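Arylamine n-acetyltransferase (Mycobacterium smegmatis, PDB 1W5R) catalyses transfer of an acetyl group to arylamines, probably through a cysteine-based catalytic triad whose cysteine is replaced in this variant. Local coordinates at residues H166-Q171 with Q177-F182. The protein carries 1 engineered substitution. Sequence-based numbering, arbitrary orientation.
Sequences HTLAAQ and QPLYTF
The CD2 methyl of Leu168 lies against the phenol end of Tyr180, 3.3 Å from OH and 3.5 Å from CZ, while CB of Leu168 sits over one face of the ring. The tyrosine CG is placed between the backbone N and the carbonyl carbon (chi1 53°), which brings the ring alongside Leu168, toward the neighbouring strand. Phe182 adopts the same torsion and brings one ring face beneath CB of His166, a CH-pi contact with CB 3.8 Å from the ring centroid. CD1 of Leu179 reaches both CD2 of Leu168 (4.2 Å) and CB of Ala170 (4.1 Å), the short alanine side chain letting the leucine branch approach. On the opposite face from Leu168 and Tyr180, beta-branched Thr167 and Thr181 suit the extended backbone and lie side by side, OG1 of Thr167 being 3.4 Å from CG2 of Thr181.

Backbone bonds hold this register. His166 and Phe182 exchange two, as do Ala170 and Gln177. Between them the pairing slips by one residue: Leu168 N donates to Tyr180 O (2.9 Å), whereas Leu168 O accepts from Leu179 N (2.8 Å). Leu179 and Tyr180 thus both face Leu168, a classic beta bulge, at which the CB of Leu179 points toward strand 165-172, its phi/psi of -104°/-56° departing from extended values. Pro178, having no N-H to give, fits the non-hydrogen-bonded position opposite Ala169.

Farther out, strands 157-162 and 90-98 flank the hairpin within a larger antiparallel sheet. His113 meets the Tyr180 ring edge-to-face, and Tyr180 OH makes a weak hydrogen bond to Asp130. Aliphatic and aromatic groups therefore pack by dispersion and CH-pi contacts on the face carrying Leu168, Tyr180 and Phe182, while the bulge leaves both polar backbone atoms of Leu168 hydrogen-bonded.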
# COMPACT_ATOMS: atom_id res chain seq x y z
N HIS A 166 31.43 15.75 -7.08
CA HIS A 166 30.94 14.79 -6.10
C HIS A 166 29.69 14.12 -6.62
O HIS A 166 28.91 14.72 -7.36
CB HIS A 166 30.61 15.48 -4.77
CG HIS A 166 31.78 16.15 -4.12
ND1 HIS A 166 32.28 15.75 -2.90
CD2 HIS A 166 32.52 17.21 -4.51
CE1 HIS A 166 33.29 16.53 -2.58
NE2 HIS A 166 33.46 17.43 -3.53
N THR A 167 29.51 12.86 -6.23
CA THR A 167 28.26 12.15 -6.46
C THR A 167 27.70 11.70 -5.13
O THR A 167 28.40 11.07 -4.36
CB THR A 167 28.47 10.92 -7.36
OG1 THR A 167 28.96 11.33 -8.64
CG2 THR A 167 27.17 10.16 -7.55
N LEU A 168 26.43 12.03 -4.87
CA LEU A 168 25.71 11.46 -3.74
C LEU A 168 24.92 10.24 -4.19
O LEU A 168 24.16 10.32 -5.17
CB LEU A 168 24.74 12.47 -3.14
CG LEU A 168 23.97 11.96 -1.92
CD1 LEU A 168 24.91 11.78 -0.74
CD2 LEU A 168 22.82 12.90 -1.57
N ALA A 169 25.10 9.12 -3.49
CA ALA A 169 24.33 7.90 -3.73
C ALA A 169 23.60 7.46 -2.47
O ALA A 169 24.02 7.78 -1.35
CB ALA A 169 25.23 6.78 -4.23
N ALA A 170 22.52 6.73 -2.67
CA ALA A 170 21.74 6.15 -1.58
C ALA A 170 21.62 4.65 -1.78
O ALA A 170 21.50 4.17 -2.92
CB ALA A 170 20.35 6.75 -1.53
N GLN A 171 21.66 3.91 -0.67
CA GLN A 171 21.45 2.48 -0.73
C GLN A 171 19.96 2.26 -0.65
O GLN A 171 19.36 2.29 0.44
CB GLN A 171 22.18 1.77 0.41
CG GLN A 171 22.20 0.26 0.24
CD GLN A 171 22.82 -0.41 1.44
OE1 GLN A 171 24.02 -0.29 1.68
NE2 GLN A 171 21.99 -1.09 2.22
N GLN A 177 22.30 3.57 -5.57
CA GLN A 177 21.76 4.36 -6.67
C GLN A 177 22.31 5.77 -6.59
O GLN A 177 22.09 6.48 -5.60
CB GLN A 177 20.24 4.41 -6.59
CG GLN A 177 19.62 3.03 -6.80
CD GLN A 177 18.15 3.06 -7.07
OE1 GLN A 177 17.48 4.07 -6.86
NE2 GLN A 177 17.62 1.93 -7.54
N PRO A 178 23.08 6.18 -7.61
CA PRO A 178 23.48 7.58 -7.69
C PRO A 178 22.25 8.48 -7.82
O PRO A 178 21.31 8.18 -8.58
CB PRO A 178 24.32 7.61 -8.98
CG PRO A 178 24.83 6.18 -9.13
CD PRO A 178 23.66 5.37 -8.70
N LEU A 179 22.27 9.58 -7.07
CA LEU A 179 21.16 10.53 -7.05
C LEU A 179 21.50 11.77 -7.86
O LEU A 179 20.76 12.14 -8.79
CB LEU A 179 20.79 10.92 -5.63
CG LEU A 179 20.41 9.76 -4.67
CD1 LEU A 179 20.00 10.37 -3.35
CD2 LEU A 179 19.32 8.83 -5.24
N TYR A 180 22.61 12.43 -7.51
CA TYR A 180 23.01 13.61 -8.25
C TYR A 180 24.49 13.85 -8.09
O TYR A 180 25.12 13.28 -7.19
CB TYR A 180 22.20 14.83 -7.80
CG TYR A 180 22.19 15.12 -6.31
CD1 TYR A 180 23.25 15.80 -5.69
CD2 TYR A 180 21.11 14.73 -5.51
CE1 TYR A 180 23.22 16.09 -4.31
CE2 TYR A 180 21.08 15.01 -4.14
CZ TYR A 180 22.15 15.69 -3.54
OH TYR A 180 22.13 16.02 -2.20
N THR A 181 25.03 14.68 -8.97
CA THR A 181 26.40 15.12 -8.89
C THR A 181 26.40 16.61 -8.58
O THR A 181 25.45 17.31 -8.91
CB THR A 181 27.16 14.86 -10.20
OG1 THR A 181 26.61 15.68 -11.25
CG2 THR A 181 27.09 13.39 -10.61
N PHE A 182 27.44 17.09 -7.93
CA PHE A 182 27.55 18.51 -7.62
C PHE A 182 28.99 18.90 -7.39
O PHE A 182 29.83 18.05 -7.04
CB PHE A 182 26.70 18.86 -6.37
CG PHE A 182 27.19 18.22 -5.09
CD1 PHE A 182 28.02 18.93 -4.22
CD2 PHE A 182 26.80 16.94 -4.74
CE1 PHE A 182 28.46 18.36 -3.02
CE2 PHE A 182 27.25 16.36 -3.54
CZ PHE A 182 28.07 17.07 -2.69